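Local coordinates for protein sulfatase (Bacteroides fragilis CAG:558, PDB 6USS) that probably hydrolyses aryl sulfate esters as a calcium-dependent arylsulfatase of the gut microbiome, seen here with its catalytic residue replaced, at residues A[37-42]-A[255-260]; A[159-164]-A[183-188]. The protein carries 1 engineered substitution. All coordinates share one frame; numbering follows the deposited sequence.

Contact 1 (A[37-42]-A[255-260]); sequences ILFMVD and LYMAHY. With CA (calcium ion), chain C.
The carbonyl oxygen of M40 is gripped twice: N of H259 donates to it at 2.8 Å, nearly along the C=O axis, and a water that also donates to O of H259 provides the second bond. This is the last rung of a parallel beta ladder joining strands 35-41 and 253-258 in the central sheet of the alkaline phosphatase-like sulfatase fold. Further back, N of L38 donates to O of L255, and O of L38 accepts from N of M257. The straightest bond runs from N of M40 to O of M257, 2.7 Å long with an angle of 171° at the hydrogen.

Side chains alternate between the two faces. With L38, M40 and A258 lies the Y256 ring, which L38 CD2, 3.6 Å from Y256 CD1, and M40 CB, 3.7 Å from Y256 CE1, both approach obliquely. The small methyl of A258 fits over one ring face toward the rim, while L95 and R92 of helix 88-97 cover this side. Hydrophobic I37, F39, L255 and M257 occupy the other face, where F39 and M257 pack on S298 of helix 283-308 and M257 also on L302. F39 CD2 lies beside M257 CG, and F39 CZ meets the H259 imidazole at its edge, 3.3 Å from H259 CD2, the ring planes 59° apart. S298 hydrogen-bonds H259 NE2, satisfying a buried polar atom.

Just past the strand, D42 supplies a carboxylate whose oxygens serve different partners: OD1 the metal and R92, OD2 a salt bridge to K165. With CG anti to the backbone N (chi1 -164°), the carboxylate is carried on to the calcium; CB packs against O of H259. D42 OD1 lies 2.3 Å from the calcium, which it shares with D43, D322, N323 and the engineered C88.

Contact 2 (A[159-164]-A[183-188]); sequences HTIHCG and FEVNIA
F183 lays its ring against strand 159-164: H162 CB sits over one face, 3.6 Å from the ring centroid in a CH-pi contact, and the H162 imidazole turns an edge toward the same ring, with planes 64° apart. E184 follows, its N donating to T160 OG1 at 2.9 Å and, weakly, to T160 O. The threonine hydroxyl can accept this bond because chi1 of 54° sets OG1 between the backbone N and the carbonyl carbon; OG1 also hydrogen-bonds O of G182.

V185 begins the short parallel edge strand of the sulfatase sheet. Its N donates to T160 O, its O receives N of H162 at 2.8 Å, and its branched side chain packs beside I161, CG1 3.9 Å from I161 CG2. N186, on the opposite face, runs alongside H162; its OD1, hydrogen-bonded by G189 N, lies at the edge of the imidazole, 3.3 Å from H162 CD2. I187 donates its N to H162 O and accepts from N of G164, and its CG2 touches C163 SG. Across from A188, G164 lacks the CB that, at its backbone angles (phi 107°), would press on the carbonyl O of C163; its O accepts from H162 NE2.

Chemically, E184 links this edge to the dimer: OE1 accepts a hydrogen bond from H159 ND1 at 2.8 Å, on its anti side, and OE2 bonds H180 ND1 of the second subunit, which would probably stabilise a charged carboxylate.

Contacts 1 and 2 are neighbouring parts of one mixed sheet, their centres 11 Å apart. Strand 253-258 lies between strands 35-41 and 159-164, and 185-187 closes the row at its edge. Along the chain the order is 37-42, 159-164, 183-188, 255-260, so both segments of contact 2 fall between those of contact 1. Y256 N probably donates to I161 O at 2.8 Å, continuing the ladder, and Y260 OH probably bonds A188 O beyond the strand ends. This part of the sheet thus runs from D42 at the calcium site to E184, which reaches the second subunit, within the sulfatase family region.

Contact 1 (A[37-42]-A[255-260])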
loop_
_atom_site.group_PDB
_atom_site.type_symbol
_atom_site.label_atom_id
_atom_site.label_comp_id
_atom_site.label_asym_id
_atom_site.label_seq_id
_atom_site.Cartn_x
_atom_site.Cartn_y
_atom_site.Cartn_z
ATOM N N ILE A 37 0.618 3.068 -18.841
ATOM C CA ILE A 37 1.907 2.485 -18.504
ATOM C C ILE A 37 2.980 3.544 -18.717
ATOM O O ILE A 37 3.152 4.053 -19.836
ATOM C CB ILE A 37 2.225 1.244 -19.340
ATOM C CG1 ILE A 37 1.196 0.142 -19.116
ATOM C CG2 ILE A 37 3.622 0.740 -18.985
ATOM C CD1 ILE A 37 1.409 -1.038 -20.069
ATOM N N LEU A 38 3.703 3.865 -17.641
ATOM C CA LEU A 38 4.918 4.676 -17.681
ATOM C C LEU A 38 6.101 3.721 -17.621
ATOM O O LEU A 38 6.358 3.111 -16.575
ATOM C CB LEU A 38 4.954 5.658 -16.510
ATOM C CG LEU A 38 6.221 6.492 -16.358
ATOM C CD1 LEU A 38 6.487 7.270 -17.643
ATOM C CD2 LEU A 38 6.065 7.450 -15.175
ATOM N N PHE A 39 6.800 3.566 -18.746
ATOM C CA PHE A 39 7.940 2.650 -18.860
ATOM C C PHE A 39 9.182 3.531 -18.765
ATOM O O PHE A 39 9.465 4.326 -19.672
ATOM C CB PHE A 39 7.848 1.858 -20.166
ATOM C CG PHE A 39 8.892 0.772 -20.351
ATOM C CD1 PHE A 39 10.156 1.071 -20.837
ATOM C CD2 PHE A 39 8.581 -0.560 -20.120
ATOM C CE1 PHE A 39 11.101 0.059 -21.054
ATOM C CE2 PHE A 39 9.522 -1.577 -20.332
ATOM C CZ PHE A 39 10.780 -1.266 -20.793
ATOM N N MET A 40 9.897 3.414 -17.645
ATOM C CA MET A 40 11.024 4.280 -17.304
ATOM C C MET A 40 12.298 3.448 -17.269
ATOM O O MET A 40 12.415 2.511 -16.465
ATOM C CB MET A 40 10.811 4.970 -15.952
ATOM C CG MET A 40 11.939 5.903 -15.546
ATOM S SD MET A 40 12.006 7.476 -16.451
ATOM C CE MET A 40 10.396 8.142 -16.044
ATOM N N VAL A 41 13.256 3.804 -18.122
ATOM C CA VAL A 41 14.566 3.167 -18.137
ATOM C C VAL A 41 15.533 4.026 -17.341
ATOM O O VAL A 41 15.413 5.254 -17.296
ATOM C CB VAL A 41 15.058 2.957 -19.579
ATOM C CG1 VAL A 41 16.302 2.114 -19.587
ATOM C CG2 VAL A 41 13.955 2.322 -20.410
ATOM N N ASP A 42 16.496 3.380 -16.696
ATOM C CA ASP A 42 17.480 4.065 -15.865
ATOM C C ASP A 42 18.765 4.352 -16.645
ATOM O O ASP A 42 19.315 3.458 -17.295
ATOM C CB ASP A 42 17.810 3.226 -14.634
ATOM C CG ASP A 42 18.504 4.025 -13.581
ATOM O OD1 ASP A 42 18.259 5.250 -13.551
ATOM O OD2 ASP A 42 19.286 3.449 -12.790
ATOM N N LEU A 255 0.602 1.324 -14.362
ATOM C CA LEU A 255 1.803 0.553 -14.106
ATOM C C LEU A 255 3.008 1.463 -14.289
ATOM O O LEU A 255 3.231 1.981 -15.387
ATOM C CB LEU A 255 1.879 -0.640 -15.051
ATOM C CG LEU A 255 3.244 -1.335 -15.086
ATOM C CD1 LEU A 255 3.613 -1.796 -13.715
ATOM C CD2 LEU A 255 3.233 -2.517 -16.059
ATOM N N TYR A 256 3.773 1.666 -13.220
ATOM C CA TYR A 256 5.052 2.377 -13.314
ATOM C C TYR A 256 6.136 1.324 -13.492
ATOM O O TYR A 256 6.679 0.788 -12.524
ATOM C CB TYR A 256 5.310 3.235 -12.078
ATOM C CG TYR A 256 6.631 4.012 -12.077
ATOM C CD1 TYR A 256 7.107 4.653 -13.222
ATOM C CD2 TYR A 256 7.381 4.134 -10.906
ATOM C CE1 TYR A 256 8.317 5.389 -13.204
ATOM C CE2 TYR A 256 8.569 4.859 -10.876
ATOM C CZ TYR A 256 9.036 5.487 -12.026
ATOM O OH TYR A 256 10.223 6.197 -11.960
ATOM N N MET A 257 6.451 1.016 -14.749
ATOM C CA MET A 257 7.475 0.020 -15.071
ATOM C C MET A 257 8.821 0.726 -15.104
ATOM O O MET A 257 9.210 1.302 -16.117
ATOM C CB MET A 257 7.160 -0.655 -16.399
ATOM C CG MET A 257 8.066 -1.819 -16.728
ATOM S SD MET A 257 7.629 -3.251 -15.729
ATOM C CE MET A 257 9.002 -4.363 -16.072
ATOM N N ALA A 258 9.545 0.682 -13.982
ATOM C CA ALA A 258 10.785 1.440 -13.811
ATOM C C ALA A 258 11.960 0.469 -13.713
ATOM O O ALA A 258 12.280 -0.017 -12.630
ATOM C CB ALA A 258 10.701 2.343 -12.580
ATOM N N HIS A 259 12.617 0.220 -14.846
ATOM C CA HIS A 259 13.686 -0.771 -14.920
ATOM C C HIS A 259 14.896 -0.370 -14.084
ATOM O O HIS A 259 15.190 0.818 -13.896
ATOM C CB HIS A 259 14.127 -0.983 -16.371
ATOM C CG HIS A 259 13.301 -1.991 -17.086
ATOM N ND1 HIS A 259 13.473 -3.345 -16.907
ATOM C CD2 HIS A 259 12.263 -1.852 -17.943
ATOM C CE1 HIS A 259 12.582 -3.999 -17.629
ATOM N NE2 HIS A 259 11.838 -3.116 -18.271
ATOM N N TYR A 260 15.597 -1.383 -13.570
ATOM C CA TYR A 260 16.926 -1.122 -13.035
ATOM C C TYR A 260 17.952 -0.985 -14.155
ATOM O O TYR A 260 18.931 -0.244 -14.004
ATOM C CB TYR A 260 17.336 -2.222 -12.053
ATOM C CG TYR A 260 16.668 -2.078 -10.716
ATOM C CD1 TYR A 260 17.142 -1.172 -9.786
ATOM C CD2 TYR A 260 15.556 -2.835 -10.390
ATOM C CE1 TYR A 260 16.527 -1.017 -8.570
ATOM C CE2 TYR A 260 14.920 -2.690 -9.170
ATOM C CZ TYR A 260 15.415 -1.775 -8.252
ATOM O OH TYR A 260 14.821 -1.615 -7.011
HETATM CA CA CA C . 19.364 7.249 -13.302
HETATM O O HOH W 1 13.834 3.205 -14.129
HETATM O O HOH W 2 19.063 0.744 -11.327
#

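Contact 2 (A[159-164]-A[183-188])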
loop_
_atom_site.group_PDB
_atom_site.type_symbol
_atom_site.label_atom_id
_atom_site.label_comp_id
_atom_site.label_asym_id
_atom_site.label_seq_id
_atom_site.Cartn_x
_atom_site.Cartn_y
_atom_site.Cartn_z
ATOM N N HIS A 159 -6.028 1.409 -10.154
ATOM C CA HIS A 159 -5.238 0.365 -9.503
ATOM C C HIS A 159 -3.774 0.633 -9.850
ATOM O O HIS A 159 -3.389 0.562 -11.021
ATOM C CB HIS A 159 -5.681 -1.023 -9.960
ATOM C CG HIS A 159 -4.821 -2.135 -9.437
ATOM N ND1 HIS A 159 -4.681 -2.400 -8.089
ATOM C CD2 HIS A 159 -4.054 -3.050 -10.079
ATOM C CE1 HIS A 159 -3.876 -3.436 -7.925
ATOM N NE2 HIS A 159 -3.480 -3.849 -9.116
ATOM N N THR A 160 -2.964 0.968 -8.841
ATOM C CA THR A 160 -1.621 1.499 -9.059
ATOM C C THR A 160 -0.571 0.435 -8.776
ATOM O O THR A 160 -0.575 -0.176 -7.699
ATOM C CB THR A 160 -1.388 2.713 -8.166
ATOM O OG1 THR A 160 -1.670 2.354 -6.812
ATOM C CG2 THR A 160 -2.327 3.828 -8.557
ATOM N N ILE A 161 0.329 0.226 -9.733
ATOM C CA ILE A 161 1.348 -0.814 -9.654
ATOM C C ILE A 161 2.713 -0.173 -9.851
ATOM O O ILE A 161 2.923 0.545 -10.837
ATOM C CB ILE A 161 1.140 -1.905 -10.721
ATOM C CG1 ILE A 161 -0.266 -2.481 -10.651
ATOM C CG2 ILE A 161 2.199 -2.985 -10.593
ATOM C CD1 ILE A 161 -0.631 -3.285 -11.865
ATOM N N HIS A 162 3.640 -0.457 -8.931
ATOM C CA HIS A 162 5.048 -0.107 -9.074
ATOM C C HIS A 162 5.903 -1.355 -9.281
ATOM O O HIS A 162 5.802 -2.333 -8.522
ATOM C CB HIS A 162 5.605 0.647 -7.864
ATOM C CG HIS A 162 7.099 0.734 -7.886
ATOM N ND1 HIS A 162 7.777 1.691 -8.616
ATOM C CD2 HIS A 162 8.045 -0.089 -7.378
ATOM C CE1 HIS A 162 9.080 1.491 -8.497
ATOM N NE2 HIS A 162 9.269 0.417 -7.751
ATOM N N CYS A 163 6.795 -1.291 -10.267
ATOM C CA CYS A 163 7.642 -2.424 -10.601
ATOM C C CYS A 163 9.038 -1.929 -10.943
ATOM O O CYS A 163 9.213 -1.202 -11.932
ATOM C CB CYS A 163 7.037 -3.203 -11.768
ATOM S SG CYS A 163 8.036 -4.639 -12.245
ATOM N N GLY A 164 10.020 -2.323 -10.132
ATOM C CA GLY A 164 11.400 -1.934 -10.381
ATOM C C GLY A 164 11.990 -0.878 -9.456
ATOM O O GLY A 164 11.748 -0.888 -8.243
ATOM N N PHE A 183 1.258 3.464 -4.241
ATOM C CA PHE A 183 1.139 2.261 -5.059
ATOM C C PHE A 183 0.490 1.129 -4.255
ATOM O O PHE A 183 0.892 0.843 -3.118
ATOM C CB PHE A 183 2.515 1.829 -5.586
ATOM C CG PHE A 183 3.080 2.747 -6.646
ATOM C CD1 PHE A 183 2.740 2.580 -7.991
ATOM C CD2 PHE A 183 3.958 3.775 -6.297
ATOM C CE1 PHE A 183 3.265 3.423 -8.985
ATOM C CE2 PHE A 183 4.493 4.632 -7.274
ATOM C CZ PHE A 183 4.140 4.458 -8.624
ATOM N N GLU A 184 -0.529 0.496 -4.840
ATOM C CA GLU A 184 -1.176 -0.623 -4.168
ATOM C C GLU A 184 -0.387 -1.916 -4.302
ATOM O O GLU A 184 -0.542 -2.811 -3.459
ATOM C CB GLU A 184 -2.583 -0.805 -4.719
ATOM C CG GLU A 184 -3.488 0.398 -4.487
ATOM C CD GLU A 184 -4.832 0.234 -5.166
ATOM O OE1 GLU A 184 -4.855 -0.214 -6.335
ATOM O OE2 GLU A 184 -5.865 0.536 -4.531
ATOM N N VAL A 185 0.467 -2.010 -5.328
ATOM C CA VAL A 185 1.279 -3.185 -5.627
ATOM C C VAL A 185 2.729 -2.740 -5.802
ATOM O O VAL A 185 3.006 -1.789 -6.546
ATOM C CB VAL A 185 0.779 -3.914 -6.894
ATOM C CG1 VAL A 185 1.744 -5.035 -7.296
ATOM C CG2 VAL A 185 -0.642 -4.448 -6.681
ATOM N N ASN A 186 3.653 -3.428 -5.122
ATOM C CA ASN A 186 5.084 -3.124 -5.190
ATOM C C ASN A 186 5.854 -4.372 -5.602
ATOM O O ASN A 186 5.807 -5.388 -4.901
ATOM C CB ASN A 186 5.619 -2.602 -3.846
ATOM C CG ASN A 186 7.134 -2.365 -3.866
ATOM O OD1 ASN A 186 7.749 -2.316 -4.933
ATOM N ND2 ASN A 186 7.732 -2.197 -2.686
ATOM N N ILE A 187 6.576 -4.287 -6.717
ATOM C CA ILE A 187 7.535 -5.307 -7.121
ATOM C C ILE A 187 8.923 -4.668 -7.095
ATOM O O ILE A 187 9.225 -3.777 -7.909
ATOM C CB ILE A 187 7.226 -5.885 -8.510
ATOM C CG1 ILE A 187 5.857 -6.580 -8.525
ATOM C CG2 ILE A 187 8.328 -6.839 -8.950
ATOM C CD1 ILE A 187 5.268 -6.738 -9.947
ATOM N N ALA A 188 9.758 -5.111 -6.151
ATOM C CA ALA A 188 11.198 -4.833 -6.093
ATOM C C ALA A 188 11.541 -3.378 -5.765
ATOM O O ALA A 188 12.709 -2.972 -5.911
ATOM C CB ALA A 188 11.890 -5.238 -7.402
#